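Local coordinates for protein Epf (Streptococcus pyogenes, PDB 4ES8) that acts as a cell-surface adhesin, binding to cells through an N-terminal domain that contains a carbohydrate-binding module, at residues 231-236 with 270-275; 218-223 with 307-312; 248-253 with 263-268. One frame throughout, in Å; residues are numbered along the deposited sequence. Where two conformers were deposited one is given.

In the fold
Once the chain leaves the N-terminal sandwich, whose last strand is 202-213, it enters a second, smaller domain that fits the fibronectin-like module of this adhesin; all three contacts lie there. Residues 218-223 come first and meet 307-312 near the end of the domain, so contact 2 closes the widest loop. Contact 1, between 231-236 and 270-275, is nested within it, and contact 3, between 248-253 and 263-268, is nested within contact 1; none cross. Contact 1 pairs strands of the three-stranded sheet, contact 3 pairs strands of the four-stranded sheet, and contact 2 joins an outer strand of one sheet to an outer strand of the other.

Contact 1 of 3, residues 231-236 with 270-275; sequences NVQLTL and QNPISI
Asn271 meets Leu236 through both ends of its side-chain amide, extending the pairing of two strands with a side chain in place of a backbone. Its OD1 accepts from Leu236 N at 2.8 Å, while its ND2 donates to Leu236 O at 2.8 Å. The two bonds differ in geometry: the incoming N-H stands above the side-chain carbonyl plane, 42° out of it, whereas ND2 approaches in the Leu236 carbonyl plane, on a lone pair of Leu236 O. Together they fix the rotation of the amide. Pro272, preceded by a cis peptide bond, runs alongside Gln233 and points the same way, with Pro272 CB 3.8 Å from Gln233 CB and the proline CG beside the flat end of the glutamine.

At Ile273 regular antiparallel pairing begins. It forms a hydrogen-bonded pair with Leu234, Ile273 N reaching Leu234 O at 2.8 Å and the reverse bond being equally short. Setting CG1 anti to the carbonyl carbon (chi1 -50°) brings Ile273 CG1 to 3.7 Å from Leu236 CD1, the two side chains roughly perpendicular. Ser274 faces Gln233 in a non-hydrogen-bonded pair, both on the exposed face. Ile275 then exchanges two backbone bonds with Val232, of which Val232 N to Ile275 O measures 2.8 Å. Its extended arm carries Ile275 CD1 to 3.5 Å from Leu234 CD1.

The strand axes approach to 4.7 Å at 149°, as expected for twisted antiparallel neighbours. Strand 231-237 is the middle of three, its other edge bonding through Gln233 to Val224 and through Thr235 to Asp221 and Lys222. Val232, Leu234, Ile273 and Ile275 share the buried face; the last three pack on Ile250 of strand 248-253 in the facing sheet, and Ile275 also touches Val263 of strand 259-264.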
loop_
_atom_site.group_PDB
_atom_site.type_symbol
_atom_site.label_atom_id
_atom_site.label_comp_id
_atom_site.label_asym_id
_atom_site.label_seq_id
_atom_site.Cartn_x
_atom_site.Cartn_y
_atom_site.Cartn_z
ATOM N N ASN A 231 -4.534 10.794 34.245
ATOM C CA ASN A 231 -4.265 11.229 32.881
ATOM C C ASN A 231 -2.770 11.201 32.549
ATOM O O ASN A 231 -1.998 11.967 33.134
ATOM C CB ASN A 231 -4.842 12.642 32.668
ATOM C CG ASN A 231 -6.231 12.837 33.242
ATOM O OD1 ASN A 231 -7.185 12.127 32.903
ATOM N ND2 ASN A 231 -6.365 13.796 34.149
ATOM N N VAL A 232 -2.375 10.347 31.588
ATOM C CA VAL A 232 -1.006 10.244 31.106
ATOM C C VAL A 232 -1.029 10.800 29.688
ATOM O O VAL A 232 -1.921 10.432 28.918
ATOM C CB VAL A 232 -0.461 8.786 31.165
ATOM C CG1 VAL A 232 0.929 8.695 30.539
ATOM C CG2 VAL A 232 -0.439 8.257 32.603
ATOM N N GLN A 233 -0.094 11.686 29.357
ATOM C CA GLN A 233 -0.063 12.282 28.021
ATOM C C GLN A 233 1.197 11.848 27.306
ATOM O O GLN A 233 2.304 12.128 27.773
ATOM C CB GLN A 233 -0.147 13.823 28.101
ATOM C CG GLN A 233 -1.496 14.328 28.621
ATOM C CD GLN A 233 -1.611 15.835 28.544
ATOM O OE1 GLN A 233 -0.610 16.573 28.511
ATOM N NE2 GLN A 233 -2.843 16.326 28.539
ATOM N N LEU A 234 1.040 11.175 26.156
ATOM C CA LEU A 234 2.201 10.726 25.390
ATOM C C LEU A 234 2.297 11.461 24.071
ATOM O O LEU A 234 1.343 11.431 23.286
ATOM C CB LEU A 234 2.136 9.220 25.126
ATOM C CG LEU A 234 2.006 8.309 26.348
ATOM C CD1 LEU A 234 1.988 6.886 25.916
ATOM C CD2 LEU A 234 3.195 8.492 27.353
ATOM N N THR A 235 3.434 12.124 23.830
ATOM C CA THR A 235 3.664 12.820 22.564
ATOM C C THR A 235 4.430 11.880 21.636
ATOM O O THR A 235 5.542 11.458 21.957
ATOM C CB THR A 235 4.417 14.148 22.792
ATOM O OG1 THR A 235 3.637 14.977 23.655
ATOM C CG2 THR A 235 4.720 14.908 21.479
ATOM N N LEU A 236 3.843 11.564 20.480
ATOM C CA LEU A 236 4.500 10.681 19.517
ATOM C C LEU A 236 5.235 11.460 18.425
ATOM O O LEU A 236 4.852 12.592 18.085
ATOM C CB LEU A 236 3.452 9.791 18.831
ATOM C CG LEU A 236 2.572 8.909 19.720
ATOM C CD1 LEU A 236 1.564 8.139 18.862
ATOM C CD2 LEU A 236 3.412 7.964 20.575
ATOM N N GLN A 270 -4.342 13.401 17.080
ATOM C CA GLN A 270 -3.337 14.404 17.372
ATOM C C GLN A 270 -2.694 14.262 18.732
ATOM O O GLN A 270 -3.291 13.732 19.671
ATOM C CB GLN A 270 -3.945 15.808 17.239
ATOM C CG GLN A 270 -4.409 16.092 15.798
ATOM C CD GLN A 270 -3.257 16.009 14.809
ATOM O OE1 GLN A 270 -2.291 16.773 14.883
ATOM N NE2 GLN A 270 -3.286 15.015 13.923
ATOM N N ASN A 271 -1.444 14.729 18.803
ATOM C CA ASN A 271 -0.689 14.767 20.044
ATOM C C ASN A 271 -1.321 15.784 21.017
ATOM O O ASN A 271 -1.804 16.833 20.577
ATOM C CB ASN A 271 0.765 15.125 19.788
ATOM C CG ASN A 271 1.596 13.973 19.324
ATOM O OD1 ASN A 271 1.404 12.824 19.749
ATOM N ND2 ASN A 271 2.567 14.252 18.463
ATOM N N PRO A 272 -1.344 15.493 22.333
ATOM C CA PRO A 272 -0.836 14.267 22.970
ATOM C C PRO A 272 -1.870 13.145 22.963
ATOM O O PRO A 272 -3.094 13.385 22.985
ATOM C CB PRO A 272 -0.536 14.738 24.401
ATOM C CG PRO A 272 -1.603 15.772 24.676
ATOM C CD PRO A 272 -1.923 16.424 23.329
ATOM N N ILE A 273 -1.373 11.911 22.920
ATOM C CA ILE A 273 -2.215 10.729 23.005
ATOM C C ILE A 273 -2.486 10.526 24.479
ATOM O O ILE A 273 -1.538 10.411 25.258
ATOM C CB ILE A 273 -1.549 9.476 22.358
ATOM C CG1 ILE A 273 -1.007 9.741 20.920
ATOM C CG2 ILE A 273 -2.461 8.252 22.442
ATOM C CD1 ILE A 273 -2.011 10.237 19.817
ATOM N N SER A 274 -3.753 10.488 24.862
ATOM C CA SER A 274 -4.093 10.319 26.269
ATOM C C SER A 274 -4.297 8.865 26.612
ATOM O O SER A 274 -4.905 8.101 25.857
ATOM C CB SER A 274 -5.347 11.111 26.627
ATOM O OG SER A 274 -5.120 12.496 26.421
ATOM N N ILE A 275 -3.747 8.480 27.761
ATOM C CA ILE A 275 -3.925 7.176 28.366
ATOM C C ILE A 275 -4.528 7.454 29.749
ATOM O O ILE A 275 -4.010 8.306 30.478
ATOM C CB ILE A 275 -2.599 6.362 28.416
ATOM C CG1 ILE A 275 -2.132 6.006 26.976
ATOM C CG2 ILE A 275 -2.767 5.095 29.285
ATOM C CD1 ILE A 275 -0.885 5.110 26.854
#

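Contact 2 of 3, residues 218-223 with 307-312; sequences SQLDKG and FFFEVG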
loop_
_atom_site.group_PDB
_atom_site.type_symbol
_atom_site.label_atom_id
_atom_site.label_comp_id
_atom_site.label_asym_id
_atom_site.label_seq_id
_atom_site.Cartn_x
_atom_site.Cartn_y
_atom_site.Cartn_z
ATOM N N SER A 218 5.633 4.477 15.387
ATOM C CA SER A 218 6.034 5.787 15.886
ATOM C C SER A 218 6.967 5.593 17.110
ATOM O O SER A 218 7.158 4.466 17.619
ATOM C CB SER A 218 4.799 6.588 16.273
ATOM O OG SER A 218 4.087 5.918 17.306
ATOM N N GLN A 219 7.516 6.708 17.580
ATOM C CA GLN A 219 8.415 6.720 18.731
ATOM C C GLN A 219 7.890 7.645 19.791
ATOM O O GLN A 219 7.158 8.579 19.474
ATOM C CB GLN A 219 9.838 7.168 18.331
ATOM C CG GLN A 219 10.537 6.238 17.340
ATOM C CD GLN A 219 10.365 6.691 15.915
ATOM O OE1 GLN A 219 10.495 7.875 15.598
ATOM N NE2 GLN A 219 10.111 5.752 15.018
ATOM N N LEU A 220 8.285 7.409 21.051
ATOM C CA LEU A 220 7.852 8.320 22.105
ATOM C C LEU A 220 8.779 9.549 22.089
ATOM O O LEU A 220 9.994 9.402 22.225
ATOM C CB LEU A 220 7.885 7.648 23.496
ATOM C CG LEU A 220 7.359 8.535 24.654
ATOM C CD1 LEU A 220 5.852 8.717 24.584
ATOM C CD2 LEU A 220 7.780 7.971 26.028
ATOM N N ASP A 221 8.198 10.736 21.902
ATOM C CA ASP A 221 8.924 12.004 21.927
ATOM C C ASP A 221 9.054 12.435 23.374
ATOM O O ASP A 221 10.151 12.754 23.820
ATOM C CB ASP A 221 8.202 13.076 21.085
ATOM C CG ASP A 221 8.982 14.362 20.855
ATOM O OD1 ASP A 221 10.229 14.345 21.014
ATOM O OD2 ASP A 221 8.356 15.364 20.436
ATOM N N LYS A 222 7.932 12.405 24.118
ATOM C CA LYS A 222 7.910 12.741 25.545
ATOM C C LYS A 222 6.680 12.159 26.199
ATOM O O LYS A 222 5.648 11.954 25.555
ATOM C CB LYS A 222 8.016 14.268 25.800
ATOM C CG LYS A 222 6.865 15.113 25.274
ATOM C CD LYS A 222 6.979 16.580 25.699
ATOM C CE LYS A 222 5.753 17.358 25.280
ATOM N NZ LYS A 222 5.800 18.769 25.745
ATOM N N GLY A 223 6.810 11.855 27.483
ATOM C CA GLY A 223 5.700 11.336 28.256
ATOM C C GLY A 223 5.480 12.222 29.460
ATOM O O GLY A 223 6.455 12.718 30.037
ATOM N N PHE A 307 10.787 2.586 25.169
ATOM C CA PHE A 307 10.999 3.996 25.540
ATOM C C PHE A 307 10.731 4.152 27.024
ATOM O O PHE A 307 9.894 3.434 27.572
ATOM C CB PHE A 307 10.073 4.933 24.757
ATOM C CG PHE A 307 10.163 4.767 23.262
ATOM C CD1 PHE A 307 11.250 5.262 22.557
ATOM C CD2 PHE A 307 9.189 4.062 22.569
ATOM C CE1 PHE A 307 11.353 5.070 21.178
ATOM C CE2 PHE A 307 9.277 3.896 21.188
ATOM C CZ PHE A 307 10.378 4.372 20.508
ATOM N N PHE A 308 11.404 5.104 27.670
ATOM C CA PHE A 308 11.228 5.336 29.107
ATOM C C PHE A 308 11.089 6.806 29.396
ATOM O O PHE A 308 11.724 7.648 28.744
ATOM C CB PHE A 308 12.436 4.781 29.896
ATOM C CG PHE A 308 12.703 3.315 29.687
ATOM C CD1 PHE A 308 12.101 2.361 30.497
ATOM C CD2 PHE A 308 13.524 2.880 28.645
ATOM C CE1 PHE A 308 12.335 0.995 30.290
ATOM C CE2 PHE A 308 13.739 1.518 28.426
ATOM C CZ PHE A 308 13.152 0.584 29.258
ATOM N N PHE A 309 10.300 7.121 30.430
ATOM C CA PHE A 309 10.162 8.484 30.899
ATOM C C PHE A 309 9.839 8.428 32.375
ATOM O O PHE A 309 9.278 7.434 32.851
ATOM C CB PHE A 309 9.114 9.301 30.102
ATOM C CG PHE A 309 7.671 8.917 30.332
ATOM C CD1 PHE A 309 7.094 7.859 29.630
ATOM C CD2 PHE A 309 6.874 9.629 31.228
ATOM C CE1 PHE A 309 5.758 7.499 29.850
ATOM C CE2 PHE A 309 5.526 9.295 31.414
ATOM C CZ PHE A 309 4.976 8.232 30.729
ATOM N N GLU A 310 10.177 9.502 33.093
ATOM C CA GLU A 310 9.903 9.549 34.524
ATOM C C GLU A 310 8.588 10.189 34.865
ATOM O O GLU A 310 8.206 11.195 34.273
ATOM C CB GLU A 310 11.000 10.344 35.243
ATOM C CG GLU A 310 12.282 9.554 35.460
ATOM C CD GLU A 310 13.368 10.297 36.218
ATOM O OE1 GLU A 310 13.064 11.334 36.854
ATOM O OE2 GLU A 310 14.528 9.824 36.193
ATOM N N VAL A 311 7.951 9.663 35.910
ATOM C CA VAL A 311 6.798 10.281 36.566
ATOM C C VAL A 311 7.358 11.522 37.276
ATOM O O VAL A 311 8.451 11.465 37.835
ATOM C CB VAL A 311 6.127 9.302 37.576
ATOM C CG1 VAL A 311 5.030 9.985 38.401
ATOM C CG2 VAL A 311 5.585 8.055 36.899
ATOM N N GLY A 312 6.634 12.618 37.257
ATOM C CA GLY A 312 7.097 13.809 37.961
ATOM C C GLY A 312 6.081 14.307 38.964
ATOM O O GLY A 312 5.101 13.625 39.271
HETATM O O HOH W 1 6.320 12.912 33.318
#
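Leu220 and Phe307 meet where outer strands of the two sheets of a fibronectin-like beta sandwich come together. Residues 218-223 and 307-309 run within 17° of the same direction, yet side chains do the joining, and the sheet bonds of each go to its own neighbours: Gln219 to Lys237, Phe307 to Val293. The Phe307 ring lies back against the opposite backbone, and Leu220 N stands 3.5 Å above the plane of the Phe307 ring, over its centre. The far end of the ring reaches Gln219, with Phe307 CZ 3.6 Å from Gln219 CB, while the glutamine OE1 turns off to Asp239 N. Leu220 and Phe307 lie alongside, pointing opposite ways, and Leu220 touches the ring through CB. Its CG is anti to the backbone N (chi1 -177°), which sends Leu220 CD2 on to Phe309 CD1, 3.7 Å away.

Beyond Leu220 a classic beta bulge, with Asp221 and Lys222 both opposite Thr235, accompanies a corner in the chain. Gly223 follows, and having no side chain it admits an aromatic ring directly onto its backbone. Phe309 holds CG between its backbone N and carbonyl carbon (chi1 71°). The resulting CH-pi contact puts Gly223 CA 3.6 Å from the ring centroid, nearly on the normal, and leaves Phe309 CD2 3.3 Å from Gly223 O.

Contact 3 of 3, residues 248-253 with 263-268; sequences DEISLF and VTVTKD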
loop_
_atom_site.group_PDB
_atom_site.type_symbol
_atom_site.label_atom_id
_atom_site.label_comp_id
_atom_site.label_asym_id
_atom_site.label_seq_id
_atom_site.Cartn_x
_atom_site.Cartn_y
_atom_site.Cartn_z
ATOM N N ASP A 248 -1.053 2.322 15.411
ATOM C CA ASP A 248 -0.014 2.030 16.394
ATOM C C ASP A 248 -0.659 1.676 17.725
ATOM O O ASP A 248 -1.559 2.382 18.198
ATOM C CB ASP A 248 0.918 3.239 16.562
ATOM C CG ASP A 248 1.856 3.484 15.399
ATOM O OD1 ASP A 248 1.618 2.915 14.308
ATOM O OD2 ASP A 248 2.822 4.241 15.576
ATOM N N GLU A 249 -0.191 0.578 18.319
ATOM C CA GLU A 249 -0.661 0.089 19.605
ATOM C C GLU A 249 0.337 0.504 20.672
ATOM O O GLU A 249 1.476 0.025 20.648
ATOM C CB GLU A 249 -0.822 -1.437 19.560
ATOM C CG GLU A 249 -1.258 -2.026 20.892
ATOM C CD GLU A 249 -1.089 -3.524 21.008
ATOM O OE1 GLU A 249 0.064 -3.993 21.171
ATOM O OE2 GLU A 249 -2.120 -4.231 20.917
ATOM N N ILE A 250 -0.070 1.396 21.577
ATOM C CA ILE A 250 0.812 1.876 22.649
ATOM C C ILE A 250 0.575 1.071 23.930
ATOM O O ILE A 250 -0.549 1.070 24.431
ATOM C CB ILE A 250 0.590 3.388 22.927
ATOM C CG1 ILE A 250 0.790 4.243 21.647
ATOM C CG2 ILE A 250 1.515 3.855 24.068
ATOM C CD1 ILE A 250 0.250 5.656 21.788
ATOM N N SER A 251 1.626 0.449 24.478
ATOM C CA SER A 251 1.542 -0.257 25.763
ATOM C C SER A 251 2.346 0.523 26.788
ATOM O O SER A 251 3.494 0.885 26.511
ATOM C CB SER A 251 2.068 -1.680 25.631
ATOM O OG SER A 251 1.214 -2.417 24.772
ATOM N N LEU A 252 1.723 0.849 27.934
ATOM C CA LEU A 252 2.379 1.617 29.013
ATOM C C LEU A 252 2.567 0.712 30.207
ATOM O O LEU A 252 1.613 0.055 30.620
ATOM C CB LEU A 252 1.503 2.818 29.387
ATOM C CG LEU A 252 1.977 3.667 30.573
ATOM C CD1 LEU A 252 3.237 4.453 30.202
ATOM C CD2 LEU A 252 0.877 4.663 30.992
ATOM N N PHE A 253 3.792 0.663 30.747
ATOM C CA PHE A 253 4.115 -0.221 31.883
ATOM C C PHE A 253 4.723 0.561 33.009
ATOM O O PHE A 253 5.370 1.582 32.761
ATOM C CB PHE A 253 5.160 -1.268 31.463
ATOM C CG PHE A 253 4.840 -2.125 30.268
ATOM C CD1 PHE A 253 5.019 -1.637 28.973
ATOM C CD2 PHE A 253 4.464 -3.454 30.431
ATOM C CE1 PHE A 253 4.754 -2.444 27.867
ATOM C CE2 PHE A 253 4.208 -4.268 29.325
ATOM C CZ PHE A 253 4.345 -3.754 28.052
ATOM N N VAL A 263 -3.469 1.270 24.348
ATOM C CA VAL A 263 -4.382 2.070 23.520
ATOM C C VAL A 263 -3.970 1.908 22.068
ATOM O O VAL A 263 -2.777 1.768 21.792
ATOM C CB VAL A 263 -4.474 3.582 23.893
ATOM C CG1 VAL A 263 -5.062 3.793 25.285
ATOM C CG2 VAL A 263 -3.132 4.289 23.749
ATOM N N THR A 264 -4.940 1.952 21.145
ATOM C CA THR A 264 -4.643 1.932 19.713
ATOM C C THR A 264 -4.932 3.336 19.181
ATOM O O THR A 264 -6.021 3.876 19.422
ATOM C CB THR A 264 -5.442 0.849 18.975
ATOM O OG1 THR A 264 -5.035 -0.430 19.451
ATOM C CG2 THR A 264 -5.225 0.913 17.465
ATOM N N VAL A 265 -3.960 3.931 18.466
ATOM C CA VAL A 265 -4.111 5.271 17.905
ATOM C C VAL A 265 -5.093 5.228 16.719
ATOM O O VAL A 265 -5.028 4.317 15.879
ATOM C CB VAL A 265 -2.739 5.838 17.489
ATOM C CG1 VAL A 265 -2.884 7.231 16.886
ATOM C CG2 VAL A 265 -1.779 5.850 18.680
ATOM N N THR A 266 -6.006 6.219 16.672
ATOM C CA THR A 266 -7.019 6.284 15.637
ATOM C C THR A 266 -6.555 7.200 14.494
ATOM O O THR A 266 -5.483 7.817 14.564
ATOM C CB THR A 266 -8.357 6.750 16.255
ATOM O OG1 THR A 266 -8.126 8.002 16.919
ATOM C CG2 THR A 266 -8.920 5.735 17.260
ATOM N N LYS A 267 -7.383 7.297 13.437
ATOM C CA LYS A 267 -7.030 8.047 12.230
ATOM C C LYS A 267 -6.740 9.507 12.531
ATOM O O LYS A 267 -7.609 10.227 13.050
ATOM C CB LYS A 267 -8.146 7.941 11.181
ATOM C CG LYS A 267 -7.780 8.630 9.871
ATOM C CD LYS A 267 -8.855 8.450 8.811
ATOM C CE LYS A 267 -8.406 9.133 7.535
ATOM N NZ LYS A 267 -9.376 8.936 6.421
ATOM N N ASP A 268 -5.522 9.945 12.163
ATOM C CA ASP A 268 -5.031 11.323 12.329
ATOM C C ASP A 268 -5.165 11.854 13.781
ATOM O O ASP A 268 -5.374 13.055 13.996
ATOM C CB ASP A 268 -5.736 12.286 11.365
ATOM C CG ASP A 268 -5.348 12.068 9.926
ATOM O OD1 ASP A 268 -4.142 11.876 9.664
ATOM O OD2 ASP A 268 -6.250 12.085 9.064
#
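Val263 O takes the shortest polar bond of this pairing, from Ile250 N at 2.7 Å with an N-H...O angle of 157°, and is also approached by the CA-H of Glu249. The return bond, Val263 N to Ile250 O, is 2.9 Å and completes an antiparallel hydrogen-bonded pair. One pair further, Glu249 and Thr264 form a non-hydrogen-bonded pair, and beyond it Asp248 O receives Val265 N at 2.9 Å together with the CA-H of Thr264.

On the inner face, CG1 of Ile250 is anti to the carbonyl carbon (chi1 -56°), and the chain continues extended, so that Ile250 CD1 arrives 3.7 Å from Val265 CG2. The other valine is met by the root of the side chain, Val263 CG2 lying 3.9 Å from Ile250 CB. The carboxylate of Asp248 leads away from this pairing: buried, it is satisfied by Arg242, Gln297 and Ser218. Thr264 OG1 is bonded to Lys298. With Ile250 also packed on Leu236 of the other sheet, these residues form the open end of the beta hairpin 248-253/259-264, away from its turn, one half of the four-stranded sheet in a fibronectin-like sandwich.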